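Local coordinates for protein xylulose kinase (Bifidobacterium adolescentis ATCC 15703, PDB 3I8B) that probably phosphorylates D-xylulose at the expense of ATP, yielding D-xylulose 5-phosphate, as an FGGY-family sugar kinase of the actin-like ATPase clan, at residues V21-A35 and A51-V65. Sequence-based numbering, arbitrary orientation.
Sequences VTDAETGELVRFGQA and AFQEAAEQAGGLDDV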
loop_
_atom_site.group_PDB
_atom_site.type_symbol
_atom_site.label_atom_id
_atom_site.label_comp_id
_atom_site.label_asym_id
_atom_site.label_seq_id
_atom_site.Cartn_x
_atom_site.Cartn_y
_atom_site.Cartn_z
ATOM N N VAL A 21 -8.108 -20.222 -4.626
ATOM C CA VAL A 21 -9.254 -20.919 -4.058
ATOM C C VAL A 21 -8.798 -21.567 -2.753
ATOM O O VAL A 21 -7.819 -22.329 -2.725
ATOM C CB VAL A 21 -9.821 -21.950 -5.036
ATOM C CG1 VAL A 21 -11.030 -22.658 -4.421
ATOM C CG2 VAL A 21 -10.187 -21.278 -6.362
ATOM N N THR A 22 -9.472 -21.255 -1.655
ATOM C CA THR A 22 -8.941 -21.704 -0.377
ATOM C C THR A 22 -9.997 -22.222 0.589
ATOM O O THR A 22 -11.169 -21.839 0.524
ATOM C CB THR A 22 -7.990 -20.631 0.289
ATOM O OG1 THR A 22 -8.487 -20.183 1.551
ATOM C CG2 THR A 22 -7.763 -19.467 -0.605
ATOM N N ASP A 23 -9.563 -23.106 1.482
ATOM C CA ASP A 23 -10.439 -23.687 2.494
ATOM C C ASP A 23 -10.844 -22.624 3.510
ATOM O O ASP A 23 -9.989 -22.010 4.152
ATOM C CB ASP A 23 -9.711 -24.840 3.179
ATOM C CG ASP A 23 -10.594 -25.597 4.144
ATOM O OD1 ASP A 23 -10.919 -25.047 5.211
ATOM O OD2 ASP A 23 -10.956 -26.742 3.828
ATOM N N ALA A 24 -12.146 -22.390 3.643
ATOM C CA ALA A 24 -12.638 -21.308 4.492
ATOM C C ALA A 24 -12.262 -21.532 5.955
ATOM O O ALA A 24 -11.992 -20.596 6.716
ATOM C CB ALA A 24 -14.139 -21.183 4.355
ATOM N N GLU A 25 -12.234 -22.787 6.356
ATOM C CA GLU A 25 -11.989 -23.092 7.755
ATOM C C GLU A 25 -10.502 -23.061 8.118
ATOM O O GLU A 25 -10.139 -22.603 9.203
ATOM C CB GLU A 25 -12.609 -24.441 8.092
ATOM C CG GLU A 25 -12.519 -24.851 9.533
ATOM C CD GLU A 25 -13.245 -26.159 9.743
ATOM O OE1 GLU A 25 -12.572 -27.213 9.764
ATOM O OE2 GLU A 25 -14.489 -26.128 9.836
ATOM N N THR A 26 -9.647 -23.527 7.208
ATOM C CA THR A 26 -8.227 -23.702 7.521
ATOM C C THR A 26 -7.265 -22.727 6.841
ATOM O O THR A 26 -6.118 -22.591 7.277
ATOM C CB THR A 26 -7.739 -25.112 7.136
ATOM O OG1 THR A 26 -7.779 -25.253 5.711
ATOM C CG2 THR A 26 -8.616 -26.183 7.797
ATOM N N GLY A 27 -7.708 -22.088 5.762
ATOM C CA GLY A 27 -6.822 -21.240 4.973
ATOM C C GLY A 27 -5.969 -22.022 3.985
ATOM O O GLY A 27 -5.179 -21.440 3.236
ATOM N N GLU A 28 -6.120 -23.346 3.982
ATOM C CA GLU A 28 -5.344 -24.206 3.085
ATOM C C GLU A 28 -5.618 -23.907 1.618
ATOM O O GLU A 28 -6.766 -23.685 1.221
ATOM C CB GLU A 28 -5.638 -25.688 3.349
ATOM C CG GLU A 28 -4.860 -26.269 4.505
ATOM C CD GLU A 28 -5.097 -27.760 4.663
ATOM O OE1 GLU A 28 -4.921 -28.497 3.662
ATOM O OE2 GLU A 28 -5.465 -28.188 5.786
ATOM N N LEU A 29 -4.560 -23.912 0.818
ATOM C CA LEU A 29 -4.684 -23.704 -0.618
ATOM C C LEU A 29 -5.326 -24.945 -1.217
ATOM O O LEU A 29 -4.929 -26.065 -0.900
ATOM C CB LEU A 29 -3.308 -23.446 -1.257
ATOM C CG LEU A 29 -3.294 -23.093 -2.748
ATOM C CD1 LEU A 29 -2.139 -22.152 -3.081
ATOM C CD2 LEU A 29 -3.224 -24.342 -3.605
ATOM N N VAL A 30 -6.324 -24.736 -2.068
ATOM C CA VAL A 30 -7.052 -25.828 -2.708
ATOM C C VAL A 30 -6.735 -25.795 -4.197
ATOM O O VAL A 30 -6.288 -26.787 -4.758
ATOM C CB VAL A 30 -8.568 -25.726 -2.429
ATOM C CG1 VAL A 30 -9.359 -26.808 -3.174
ATOM C CG2 VAL A 30 -8.823 -25.836 -0.931
ATOM N N ARG A 31 -6.922 -24.641 -4.832
ATOM C CA ARG A 31 -6.482 -24.456 -6.222
ATOM C C ARG A 31 -5.868 -23.068 -6.387
ATOM O O ARG A 31 -6.099 -22.179 -5.565
ATOM C CB ARG A 31 -7.641 -24.629 -7.202
ATOM C CG ARG A 31 -8.511 -25.848 -6.905
ATOM C CD ARG A 31 -9.527 -26.122 -8.010
ATOM N NE ARG A 31 -10.595 -25.123 -8.063
ATOM C CZ ARG A 31 -11.757 -25.207 -7.410
ATOM N NH1 ARG A 31 -12.030 -26.245 -6.615
ATOM N NH2 ARG A 31 -12.651 -24.237 -7.545
ATOM N N PHE A 32 -5.094 -22.882 -7.448
ATOM C CA PHE A 32 -4.419 -21.600 -7.696
ATOM C C PHE A 32 -4.297 -21.351 -9.188
ATOM O O PHE A 32 -4.235 -22.298 -9.981
ATOM C CB PHE A 32 -3.040 -21.599 -7.045
ATOM C CG PHE A 32 -2.321 -20.267 -7.115
ATOM C CD1 PHE A 32 -1.379 -20.021 -8.106
ATOM C CD2 PHE A 32 -2.546 -19.295 -6.157
ATOM C CE1 PHE A 32 -0.707 -18.805 -8.164
ATOM C CE2 PHE A 32 -1.877 -18.078 -6.202
ATOM C CZ PHE A 32 -0.955 -17.836 -7.207
ATOM N N GLY A 33 -4.274 -20.077 -9.572
ATOM C CA GLY A 33 -4.141 -19.699 -10.969
ATOM C C GLY A 33 -3.643 -18.267 -11.074
ATOM O O GLY A 33 -3.833 -17.464 -10.155
ATOM N N GLN A 34 -3.004 -17.940 -12.193
ATOM C CA GLN A 34 -2.328 -16.654 -12.318
ATOM C C GLN A 34 -2.195 -16.280 -13.792
ATOM O O GLN A 34 -2.024 -17.155 -14.651
ATOM C CB GLN A 34 -0.942 -16.730 -11.646
ATOM C CG GLN A 34 -0.054 -15.493 -11.840
ATOM C CD GLN A 34 1.293 -15.610 -11.132
ATOM O OE1 GLN A 34 2.280 -14.998 -11.548
ATOM N NE2 GLN A 34 1.335 -16.384 -10.057
ATOM N N ALA A 35 -2.289 -14.984 -14.083
ATOM C CA ALA A 35 -2.124 -14.484 -15.443
ATOM C C ALA A 35 -1.472 -13.111 -15.407
ATOM O O ALA A 35 -1.591 -12.397 -14.414
ATOM C CB ALA A 35 -3.461 -14.413 -16.151
ATOM N N ALA A 51 -7.084 -10.883 -17.509
ATOM C CA ALA A 51 -6.174 -11.593 -16.624
ATOM C C ALA A 51 -6.934 -12.316 -15.511
ATOM O O ALA A 51 -6.621 -13.468 -15.195
ATOM C CB ALA A 51 -5.125 -10.653 -16.043
ATOM N N PHE A 52 -7.924 -11.656 -14.911
ATOM C CA PHE A 52 -8.732 -12.330 -13.896
ATOM C C PHE A 52 -9.399 -13.596 -14.437
ATOM O O PHE A 52 -9.389 -14.639 -13.791
ATOM C CB PHE A 52 -9.817 -11.422 -13.306
ATOM C CG PHE A 52 -10.847 -12.178 -12.520
ATOM C CD1 PHE A 52 -10.556 -12.648 -11.243
ATOM C CD2 PHE A 52 -12.100 -12.437 -13.061
ATOM C CE1 PHE A 52 -11.501 -13.363 -10.519
ATOM C CE2 PHE A 52 -13.038 -13.148 -12.347
ATOM C CZ PHE A 52 -12.741 -13.609 -11.068
ATOM N N GLN A 53 -9.995 -13.481 -15.613
ATOM C CA GLN A 53 -10.702 -14.584 -16.221
ATOM C C GLN A 53 -9.769 -15.763 -16.478
ATOM O O GLN A 53 -10.123 -16.890 -16.184
ATOM C CB GLN A 53 -11.325 -14.143 -17.538
ATOM C CG GLN A 53 -12.748 -13.636 -17.418
ATOM C CD GLN A 53 -13.642 -14.236 -18.494
ATOM O OE1 GLN A 53 -13.262 -14.331 -19.675
ATOM N NE2 GLN A 53 -14.829 -14.658 -18.090
ATOM N N GLU A 54 -8.582 -15.479 -17.016
ATOM C CA GLU A 54 -7.612 -16.517 -17.350
ATOM C C GLU A 54 -7.053 -17.141 -16.076
ATOM O O GLU A 54 -6.854 -18.353 -15.996
ATOM C CB GLU A 54 -6.482 -15.936 -18.216
ATOM C CG GLU A 54 -5.323 -16.902 -18.491
ATOM C CD GLU A 54 -4.066 -16.196 -18.994
ATOM O OE1 GLU A 54 -4.199 -15.147 -19.682
ATOM O OE2 GLU A 54 -2.948 -16.697 -18.703
ATOM N N ALA A 55 -6.827 -16.303 -15.069
ATOM C CA ALA A 55 -6.345 -16.750 -13.767
ATOM C C ALA A 55 -7.357 -17.655 -13.087
ATOM O O ALA A 55 -6.990 -18.704 -12.540
ATOM C CB ALA A 55 -6.038 -15.550 -12.867
ATOM N N ALA A 56 -8.627 -17.241 -13.101
ATOM C CA ALA A 56 -9.699 -18.030 -12.478
ATOM C C ALA A 56 -9.910 -19.388 -13.169
ATOM O O ALA A 56 -10.164 -20.403 -12.514
ATOM C CB ALA A 56 -11.008 -17.235 -12.463
ATOM N N GLU A 57 -9.825 -19.393 -14.496
ATOM C CA GLU A 57 -9.915 -20.623 -15.272
ATOM C C GLU A 57 -8.775 -21.574 -14.912
ATOM O O GLU A 57 -8.988 -22.771 -14.743
ATOM C CB GLU A 57 -9.900 -20.310 -16.775
ATOM C CG GLU A 57 -11.250 -19.867 -17.320
ATOM C CD GLU A 57 -12.322 -20.939 -17.123
ATOM O OE1 GLU A 57 -12.291 -21.972 -17.832
ATOM O OE2 GLU A 57 -13.201 -20.752 -16.260
ATOM N N GLN A 58 -7.564 -21.036 -14.808
ATOM C CA GLN A 58 -6.407 -21.834 -14.425
ATOM C C GLN A 58 -6.582 -22.415 -13.025
ATOM O O GLN A 58 -6.084 -23.503 -12.728
ATOM C CB GLN A 58 -5.106 -21.019 -14.506
ATOM C CG GLN A 58 -3.867 -21.886 -14.265
ATOM C CD GLN A 58 -2.559 -21.145 -14.435
ATOM O OE1 GLN A 58 -1.752 -21.483 -15.301
ATOM N NE2 GLN A 58 -2.336 -20.141 -13.605
ATOM N N ALA A 59 -7.297 -21.680 -12.174
ATOM C CA ALA A 59 -7.588 -22.128 -10.817
ATOM C C ALA A 59 -8.798 -23.068 -10.778
ATOM O O ALA A 59 -9.297 -23.378 -9.704
ATOM C CB ALA A 59 -7.830 -20.927 -9.891
ATOM N N GLY A 60 -9.268 -23.490 -11.948
ATOM C CA GLY A 60 -10.345 -24.466 -12.040
ATOM C C GLY A 60 -11.743 -23.895 -11.860
ATOM O O GLY A 60 -12.682 -24.615 -11.509
ATOM N N GLY A 61 -11.898 -22.597 -12.109
ATOM C CA GLY A 61 -13.204 -21.975 -11.967
ATOM C C GLY A 61 -13.552 -21.737 -10.516
ATOM O O GLY A 61 -12.805 -22.134 -9.616
ATOM N N LEU A 62 -14.694 -21.084 -10.298
ATOM C CA LEU A 62 -15.145 -20.693 -8.973
ATOM C C LEU A 62 -16.598 -21.138 -8.717
ATOM O O LEU A 62 -17.290 -20.561 -7.878
ATOM C CB LEU A 62 -15.055 -19.171 -8.829
ATOM C CG LEU A 62 -13.739 -18.493 -9.210
ATOM C CD1 LEU A 62 -13.858 -16.973 -9.182
ATOM C CD2 LEU A 62 -12.637 -18.970 -8.282
ATOM N N ASP A 63 -17.058 -22.148 -9.444
ATOM C CA ASP A 63 -18.443 -22.598 -9.325
ATOM C C ASP A 63 -18.741 -23.125 -7.920
ATOM O O ASP A 63 -19.891 -23.128 -7.492
ATOM C CB ASP A 63 -18.747 -23.716 -10.317
ATOM C CG ASP A 63 -18.707 -23.264 -11.756
ATOM O OD1 ASP A 63 -18.790 -22.039 -12.039
ATOM O OD2 ASP A 63 -18.613 -24.166 -12.616
ATOM N N ASP A 64 -17.705 -23.581 -7.220
ATOM C CA ASP A 64 -17.871 -24.136 -5.880
ATOM C C ASP A 64 -17.451 -23.169 -4.773
ATOM O O ASP A 64 -17.180 -23.586 -3.643
ATOM C CB ASP A 64 -17.089 -25.448 -5.748
ATOM C CG ASP A 64 -15.605 -25.297 -6.111
ATOM O OD1 ASP A 64 -15.178 -24.191 -6.512
ATOM O OD2 ASP A 64 -14.863 -26.300 -6.008
ATOM N N VAL A 65 -17.412 -21.877 -5.091
ATOM C CA VAL A 65 -16.910 -20.888 -4.147
ATOM C C VAL A 65 -18.048 -20.064 -3.529
ATOM O O VAL A 65 -18.932 -19.585 -4.243
ATOM C CB VAL A 65 -15.842 -19.987 -4.820
ATOM C CG1 VAL A 65 -15.427 -18.860 -3.909
ATOM C CG2 VAL A 65 -14.631 -20.838 -5.233
HETATM O O HOH W 1 -2.244 -18.343 -16.824
#
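The Schellman motif that ends helix 46-58, with Gly60 at positive phi as C-prime residue, Gly61 N bonded to Ala56 O and Gly60 N to Glu57 O, is clasped by Arg31 from the edge strand 29-36. Arg31 NE donates to Ala59 O at 2.7 Å, with the carbonyl oxygen almost exactly in the guanidinium plane. Arg31 NH2 serves two acceptors: Gly61 O, which it meets from above the carbonyl plane, and Asp64 OD1 at 2.7 Å. Arg31 NH1 takes Asp64 OD2 at 2.9 Å, so the carboxylate is gripped end-on through both syn lone pairs, its plane only 20° from that of the guanidinium. A bend at chi3 (-70°) turns the group toward this loop, and Val21 CG1 lies over one of its faces. With an alanine in place of Arg31, Asp64 would probably lose its charged mate, and the carbonyls of Ala59 and Gly61 these donors. The five-stranded sheet, order 3-2-1-4-5, fits the RNase H-like fold of the actin-like ATPase clan; the axes of helix 51-58 and strand 29-35 come within 5.7 Å and run roughly antiparallel (150°). Such closeness depends on small residues: Gly33 CA makes a CH...O contact with Ala55 O at 3.4 Å, where a CB would clash, while Ala59 CB rests on the Phe32-Gly33 peptide. Farther along, Ala35 CB packs against Ala51, Ala55 and the Glu54 carboxylate, and a water bridges Gln34 O to Glu54 OE2. Val21 CG2 meets Leu62 CD2 at 3.9 Å, and Leu6 of strand 6-12 touches Val21, Arg31 and Asp64.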